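Packaging enzyme P4 (Pseudomonas phage phi13, PDB 4BLP) probably hydrolyses nucleoside triphosphates as a hexameric RecA-like helicase motor that packages RNA into the capsid of this cystovirus. Local coordinates at residues G229-N243 and K265-A278. Sequence-based numbering, arbitrary orientation.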
ATOM      1  N   GLY D 229       7.888  -2.425  19.274  1.00 35.32           N
ATOM      2  CA  GLY D 229       9.228  -2.992  19.153  1.00 35.32           C
ATOM      3  C   GLY D 229       9.919  -2.893  17.801  1.00 37.48           C
ATOM      4  O   GLY D 229      11.143  -3.029  17.741  1.00 36.87           O
ATOM      5  N   GLY D 230       9.155  -2.656  16.726  1.00 31.35           N
ATOM      6  CA  GLY D 230       9.595  -2.619  15.320  1.00 27.83           C
ATOM      7  C   GLY D 230       9.308  -3.941  14.594  1.00 27.85           C
ATOM      8  O   GLY D 230       9.509  -4.086  13.383  1.00 27.64           O
ATOM      9  N   VAL D 231       8.863  -4.925  15.346  1.00 18.75           N
ATOM     10  CA  VAL D 231       8.609  -6.274  14.826  1.00 16.01           C
ATOM     11  C   VAL D 231       7.132  -6.386  14.504  1.00 15.97           C
ATOM     12  O   VAL D 231       6.305  -5.870  15.246  1.00 16.58           O
ATOM     13  CB  VAL D 231       9.133  -7.320  15.867  1.00 18.39           C
ATOM     14  CG1 VAL D 231       8.645  -8.748  15.547  1.00 17.94           C
ATOM     15  CG2 VAL D 231      10.669  -7.261  15.965  1.00 17.12           C
ATOM     16  N   SER D 232       6.786  -7.027  13.366  1.00 12.92           N
ATOM     17  CA  SER D 232       5.397  -7.182  12.965  1.00 12.24           C
ATOM     18  C   SER D 232       4.620  -7.975  14.000  1.00 13.41           C
ATOM     19  O   SER D 232       5.028  -9.071  14.363  1.00 12.15           O
ATOM     20  CB  SER D 232       5.306  -7.902  11.626  1.00 14.93           C
ATOM     21  OG  SER D 232       5.900  -7.080  10.632  1.00 22.73           O
ATOM     22  N   VAL D 233       3.491  -7.437  14.462  1.00 10.33           N
ATOM     23  CA  VAL D 233       2.696  -8.155  15.490  1.00 10.07           C
ATOM     24  C   VAL D 233       2.139  -9.438  14.940  1.00 12.93           C
ATOM     25  O   VAL D 233       1.884 -10.358  15.729  1.00 12.78           O
ATOM     26  CB  VAL D 233       1.586  -7.290  16.144  1.00 15.13           C
ATOM     27  CG1 VAL D 233       2.220  -6.149  16.925  1.00 15.98           C
ATOM     28  CG2 VAL D 233       0.587  -6.768  15.118  1.00 15.01           C
ATOM     29  N   ALA D 234       1.984  -9.559  13.605  1.00 11.22           N
ATOM     30  CA  ALA D 234       1.533 -10.810  13.001  1.00 12.74           C
ATOM     31  C   ALA D 234       2.513 -11.959  13.299  1.00 11.71           C
ATOM     32  O   ALA D 234       2.100 -13.123  13.284  1.00  9.87           O
ATOM     33  CB  ALA D 234       1.360 -10.638  11.490  1.00 13.79           C
ATOM     34  N   LEU D 235       3.788 -11.650  13.603  1.00  7.98           N
ATOM     35  CA  LEU D 235       4.756 -12.699  13.929  1.00  8.28           C
ATOM     36  C   LEU D 235       4.348 -13.327  15.265  1.00 10.55           C
ATOM     37  O   LEU D 235       4.443 -14.529  15.411  1.00  9.56           O
ATOM     38  CB  LEU D 235       6.175 -12.127  14.044  1.00  8.58           C
ATOM     39  CG  LEU D 235       7.270 -13.145  14.387  1.00 12.16           C
ATOM     40  CD1 LEU D 235       7.383 -14.301  13.349  1.00 13.41           C
ATOM     41  CD2 LEU D 235       8.630 -12.425  14.598  1.00 12.69           C
ATOM     42  N   TYR D 236       3.935 -12.495  16.233  1.00  9.75           N
ATOM     43  CA  TYR D 236       3.537 -13.032  17.552  1.00  8.75           C
ATOM     44  C   TYR D 236       2.303 -13.876  17.418  1.00  9.88           C
ATOM     45  O   TYR D 236       2.248 -14.944  18.027  1.00  9.65           O
ATOM     46  CB  TYR D 236       3.267 -11.905  18.544  1.00 11.11           C
ATOM     47  CG  TYR D 236       4.395 -10.906  18.660  1.00 11.17           C
ATOM     48  CD1 TYR D 236       5.709 -11.323  18.864  1.00 11.22           C
ATOM     49  CD2 TYR D 236       4.142  -9.540  18.625  1.00 11.22           C
ATOM     50  CE1 TYR D 236       6.742 -10.397  19.026  1.00 13.96           C
ATOM     51  CE2 TYR D 236       5.162  -8.610  18.780  1.00 11.43           C
ATOM     52  CZ  TYR D 236       6.462  -9.041  18.963  1.00 19.16           C
ATOM     53  OH  TYR D 236       7.442  -8.098  19.163  1.00 17.87           O
ATOM     54  N   ALA D 237       1.301 -13.414  16.622  1.00  8.89           N
ATOM     55  CA  ALA D 237       0.078 -14.218  16.415  1.00  7.82           C
ATOM     56  C   ALA D 237       0.459 -15.540  15.727  1.00  9.44           C
ATOM     57  O   ALA D 237      -0.112 -16.593  16.049  1.00  8.14           O
ATOM     58  CB  ALA D 237      -0.911 -13.433  15.540  1.00  9.35           C
ATOM     59  N   ALA D 238       1.408 -15.490  14.779  1.00  8.26           N
ATOM     60  CA  ALA D 238       1.838 -16.727  14.050  1.00  8.13           C
ATOM     61  C   ALA D 238       2.484 -17.689  15.021  1.00  9.59           C
ATOM     62  O   ALA D 238       2.253 -18.889  14.952  1.00  7.94           O
ATOM     63  CB  ALA D 238       2.831 -16.398  12.918  1.00  8.26           C
ATOM     64  N   LEU D 239       3.339 -17.165  15.908  1.00  7.63           N
ATOM     65  CA  LEU D 239       3.995 -18.065  16.889  1.00  6.80           C
ATOM     66  C   LEU D 239       2.950 -18.694  17.825  1.00 10.08           C
ATOM     67  O   LEU D 239       3.052 -19.876  18.143  1.00  8.56           O
ATOM     68  CB  LEU D 239       5.008 -17.258  17.712  1.00  7.58           C
ATOM     69  CG  LEU D 239       6.279 -16.841  16.930  1.00 10.99           C
ATOM     70  CD1 LEU D 239       7.148 -15.929  17.795  1.00 12.46           C
ATOM     71  CD2 LEU D 239       7.115 -18.092  16.462  1.00  9.95           C
ATOM     72  N   THR D 240       1.922 -17.943  18.219  1.00  8.06           N
ATOM     73  CA  THR D 240       0.857 -18.541  19.083  1.00  7.75           C
ATOM     74  C   THR D 240       0.078 -19.572  18.295  1.00 10.25           C
ATOM     75  O   THR D 240      -0.297 -20.599  18.846  1.00  9.04           O
ATOM     76  CB  THR D 240      -0.064 -17.441  19.652  1.00 10.17           C
ATOM     77  OG1 THR D 240       0.769 -16.600  20.469  1.00  8.65           O
ATOM     78  CG2 THR D 240      -1.216 -18.018  20.499  1.00 13.32           C
ATOM     79  N   SER D 241      -0.196 -19.298  17.021  1.00  6.72           N
ATOM     80  CA  SER D 241      -0.911 -20.296  16.178  1.00  6.77           C
ATOM     81  C   SER D 241      -0.118 -21.594  16.071  1.00 10.20           C
ATOM     82  O   SER D 241      -0.681 -22.682  16.295  1.00 10.52           O
ATOM     83  CB  SER D 241      -1.190 -19.724  14.784  1.00  9.35           C
ATOM     84  OG  SER D 241      -2.103 -18.644  14.902  1.00  9.41           O
ATOM     85  N   LEU D 242       1.195 -21.486  15.767  1.00  7.66           N
ATOM     86  CA  LEU D 242       2.027 -22.687  15.667  1.00  8.15           C
ATOM     87  C   LEU D 242       2.140 -23.361  17.014  1.00 10.57           C
ATOM     88  O   LEU D 242       2.005 -24.590  17.114  1.00  8.30           O
ATOM     89  CB  LEU D 242       3.425 -22.289  15.145  1.00  7.06           C
ATOM     90  CG  LEU D 242       3.410 -21.775  13.708  1.00  9.61           C
ATOM     91  CD1 LEU D 242       4.809 -21.241  13.317  1.00 11.36           C
ATOM     92  CD2 LEU D 242       2.996 -22.940  12.716  1.00 11.42           C
ATOM     93  N   ASN D 243       2.310 -22.561  18.070  1.00  7.88           N
ATOM     94  CA  ASN D 243       2.343 -23.135  19.419  1.00  7.46           C
ATOM     95  C   ASN D 243       1.098 -23.999  19.734  1.00  9.55           C
ATOM     96  O   ASN D 243       1.202 -25.120  20.246  1.00  9.01           O
ATOM     97  CB  ASN D 243       2.392 -21.988  20.457  1.00  7.85           C
ATOM     98  CG  ASN D 243       2.542 -22.546  21.845  1.00 11.59           C
ATOM     99  OD1 ASN D 243       3.663 -22.861  22.270  1.00 10.26           O
ATOM    100  ND2 ASN D 243       1.417 -22.669  22.586  1.00 10.70           N
ATOM    101  N   LYS D 265      14.677  -1.842  21.717  1.00 27.44           N
ATOM    102  CA  LYS D 265      13.409  -2.495  22.075  1.00 26.53           C
ATOM    103  C   LYS D 265      13.507  -4.016  22.178  1.00 24.33           C
ATOM    104  O   LYS D 265      12.462  -4.673  22.205  1.00 21.43           O
ATOM    105  CB  LYS D 265      12.324  -2.141  21.024  1.00 29.11           C
ATOM    106  CG  LYS D 265      12.027  -0.643  20.893  1.00 33.17           C
ATOM    107  CD  LYS D 265      11.264  -0.095  22.113  1.00 51.10           C
ATOM    108  CE  LYS D 265      11.187   1.418  22.106  1.00 64.85           C
ATOM    109  NZ  LYS D 265       9.809   1.902  21.852  1.00 75.07           N
ATOM    110  N   VAL D 266      14.723  -4.564  22.280  1.00 20.70           N
ATOM    111  CA  VAL D 266      14.944  -6.021  22.371  1.00 20.79           C
ATOM    112  C   VAL D 266      14.128  -6.636  23.533  1.00 21.67           C
ATOM    113  O   VAL D 266      13.484  -7.685  23.350  1.00 19.24           O
ATOM    114  CB  VAL D 266      16.467  -6.351  22.531  1.00 27.36           C
ATOM    115  CG1 VAL D 266      16.686  -7.830  22.812  1.00 27.39           C
ATOM    116  CG2 VAL D 266      17.239  -5.957  21.285  1.00 27.51           C
ATOM    117  N   SER D 267      14.188  -6.018  24.721  1.00 18.58           N
ATOM    118  CA  SER D 267      13.497  -6.534  25.910  1.00 18.44           C
ATOM    119  C   SER D 267      11.992  -6.651  25.669  1.00 21.07           C
ATOM    120  O   SER D 267      11.401  -7.670  26.051  1.00 20.35           O
ATOM    121  CB  SER D 267      13.760  -5.638  27.124  1.00 24.07           C
ATOM    122  OG  SER D 267      15.141  -5.671  27.445  1.00 38.20           O
ATOM    123  N   LEU D 268      11.378  -5.629  25.037  1.00 18.32           N
ATOM    124  CA  LEU D 268       9.957  -5.640  24.726  1.00 20.19           C
ATOM    125  C   LEU D 268       9.631  -6.766  23.743  1.00 19.38           C
ATOM    126  O   LEU D 268       8.664  -7.501  23.942  1.00 17.79           O
ATOM    127  CB  LEU D 268       9.529  -4.286  24.111  1.00 22.07           C
ATOM    128  CG  LEU D 268       9.457  -3.029  24.952  1.00 32.15           C
ATOM    129  CD1 LEU D 268       8.790  -1.928  24.136  1.00 32.66           C
ATOM    130  CD2 LEU D 268       8.657  -3.230  26.235  1.00 40.28           C
ATOM    131  N   VAL D 269      10.431  -6.884  22.670  1.00 13.81           N
ATOM    132  CA  VAL D 269      10.189  -7.934  21.667  1.00 11.59           C
ATOM    133  C   VAL D 269      10.315  -9.313  22.304  1.00 12.33           C
ATOM    134  O   VAL D 269       9.464 -10.182  22.067  1.00 12.39           O
ATOM    135  CB  VAL D 269      11.130  -7.742  20.436  1.00 14.84           C
ATOM    136  CG1 VAL D 269      11.037  -8.919  19.456  1.00 15.46           C
ATOM    137  CG2 VAL D 269      10.762  -6.436  19.718  1.00 15.54           C
ATOM    138  N   TYR D 270      11.357  -9.537  23.126  1.00 13.11           N
ATOM    139  CA  TYR D 270      11.553 -10.847  23.756  1.00 13.16           C
ATOM    140  C   TYR D 270      10.383 -11.147  24.706  1.00 15.44           C
ATOM    141  O   TYR D 270       9.908 -12.274  24.728  1.00 15.83           O
ATOM    142  CB  TYR D 270      12.909 -10.912  24.468  1.00 16.57           C
ATOM    143  CG  TYR D 270      14.122 -11.041  23.543  1.00 20.27           C
ATOM    144  CD1 TYR D 270      13.990 -10.942  22.161  1.00 23.40           C
ATOM    145  CD2 TYR D 270      15.396 -11.238  24.056  1.00 21.88           C
ATOM    146  CE1 TYR D 270      15.103 -11.025  21.315  1.00 26.43           C
ATOM    147  CE2 TYR D 270      16.508 -11.368  23.216  1.00 22.07           C
ATOM    148  CZ  TYR D 270      16.361 -11.243  21.850  1.00 29.44           C
ATOM    149  OH  TYR D 270      17.459 -11.335  21.021  1.00 29.31           O
ATOM    150  N   ASN D 271       9.871 -10.119  25.445  1.00 14.00           N
ATOM    151  CA  ASN D 271       8.694 -10.324  26.294  1.00 12.90           C
ATOM    152  C   ASN D 271       7.473 -10.726  25.455  1.00 15.37           C
ATOM    153  O   ASN D 271       6.711 -11.599  25.853  1.00 14.00           O
ATOM    154  CB  ASN D 271       8.357  -9.054  27.087  1.00 14.96           C
ATOM    155  CG  ASN D 271       9.309  -8.763  28.203  1.00 36.81           C
ATOM    156  OD1 ASN D 271      10.055  -9.638  28.656  1.00 30.47           O
ATOM    157  ND2 ASN D 271       9.272  -7.521  28.697  1.00 34.64           N
ATOM    158  N   ASN D 272       7.285 -10.076  24.291  1.00 12.46           N
ATOM    159  CA  ASN D 272       6.139 -10.410  23.436  1.00 10.24           C
ATOM    160  C   ASN D 272       6.261 -11.819  22.892  1.00 14.87           C
ATOM    161  O   ASN D 272       5.259 -12.521  22.775  1.00 14.35           O
ATOM    162  CB  ASN D 272       6.016  -9.382  22.295  1.00 12.10           C
ATOM    163  CG  ASN D 272       5.608  -7.998  22.774  1.00 26.60           C
ATOM    164  OD1 ASN D 272       4.999  -7.837  23.817  1.00 28.75           O
ATOM    165  ND2 ASN D 272       5.935  -6.959  22.041  1.00 18.54           N
ATOM    166  N   ILE D 273       7.492 -12.254  22.557  1.00 13.00           N
ATOM    167  CA  ILE D 273       7.703 -13.629  22.081  1.00 11.01           C
ATOM    168  C   ILE D 273       7.383 -14.618  23.212  1.00 11.39           C
ATOM    169  O   ILE D 273       6.653 -15.596  22.997  1.00 10.83           O
ATOM    170  CB  ILE D 273       9.153 -13.816  21.532  1.00 13.72           C
ATOM    171  CG1 ILE D 273       9.328 -13.019  20.247  1.00 15.01           C
ATOM    172  CG2 ILE D 273       9.432 -15.302  21.267  1.00 13.25           C
ATOM    173  CD1 ILE D 273      10.760 -13.028  19.688  1.00 20.60           C
ATOM    174  N   ALA D 274       7.911 -14.367  24.435  1.00 11.75           N
ATOM    175  CA  ALA D 274       7.646 -15.247  25.586  1.00 12.63           C
ATOM    176  C   ALA D 274       6.136 -15.366  25.868  1.00 14.97           C
ATOM    177  O   ALA D 274       5.667 -16.435  26.223  1.00 13.00           O
ATOM    178  CB  ALA D 274       8.352 -14.717  26.829  1.00 14.55           C
ATOM    179  N   ALA D 275       5.377 -14.267  25.652  1.00 11.00           N
ATOM    180  CA  ALA D 275       3.946 -14.223  25.893  1.00 10.93           C
ATOM    181  C   ALA D 275       3.172 -14.969  24.817  1.00 13.54           C
ATOM    182  O   ALA D 275       1.975 -15.197  24.995  1.00 14.55           O
ATOM    183  CB  ALA D 275       3.477 -12.768  25.937  1.00 12.69           C
ATOM    184  N   SER D 276       3.863 -15.410  23.742  1.00  9.84           N
ATOM    185  CA  SER D 276       3.205 -16.070  22.625  1.00  8.79           C
ATOM    186  C   SER D 276       3.361 -17.581  22.590  1.00 11.92           C
ATOM    187  O   SER D 276       2.659 -18.230  21.802  1.00 11.96           O
ATOM    188  CB  SER D 276       3.738 -15.499  21.308  1.00  9.80           C
ATOM    189  OG  SER D 276       3.652 -14.072  21.304  1.00 12.56           O
ATOM    190  N   VAL D 277       4.312 -18.154  23.361  1.00  9.87           N
ATOM    191  CA  VAL D 277       4.629 -19.578  23.186  1.00  8.25           C
ATOM    192  C   VAL D 277       4.767 -20.322  24.517  1.00 11.11           C
ATOM    193  O   VAL D 277       4.821 -19.695  25.573  1.00 10.92           O
ATOM    194  CB  VAL D 277       5.955 -19.711  22.368  1.00 10.06           C
ATOM    195  CG1 VAL D 277       5.812 -19.133  20.928  1.00  8.68           C
ATOM    196  CG2 VAL D 277       7.120 -19.002  23.103  1.00 10.23           C
ATOM    197  N   ALA D 278       4.941 -21.658  24.443  1.00  8.97           N
ATOM    198  CA  ALA D 278       5.089 -22.502  25.633  1.00  9.13           C
ATOM    199  C   ALA D 278       6.425 -22.286  26.333  1.00 13.29           C
ATOM    200  O   ALA D 278       6.508 -22.479  27.533  1.00 13.17           O
ATOM    201  CB  ALA D 278       4.952 -23.975  25.260  1.00  9.66           C
TER
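Y236 reaches from helix 233-243 onto helix 266-274, two neighbouring helices on one side of the RecA-like P-loop NTPase sheet; their axes run nearly parallel, 28° apart, and come within 9.9 Å. Y236 CB lies 3.5 Å from S276 OG. With CG turned beside the backbone N (chi1 -53°), the ring extends along the second helix toward that helix's start. N272 CB sits over one face of the Y236 ring, a CH-pi contact 3.6 Å from its centroid, while I273 CG1 meets Y236 CE1 at the edge. At the tip, OH rests against V269 CG1 and CG2 and accepts a weak but fairly straight hydrogen bond from N272 ND2.

One turn on, L239 CB packs against V277 CG1, and both side chains also touch L148 of the central strand 147-152. Toward S276-A278 the contact turns polar. T240 OG1 donates to S276 O in its carbonyl plane, on a lone pair, at 2.8 Å. R216 of the second subunit also bonds T240 OG1 and S276 OG, so this seam borders a subunit interface. N243 OD1 accepts from both L148 N and A278 N, the latter at 2.8 Å from 47° above the amide's carbonyl plane.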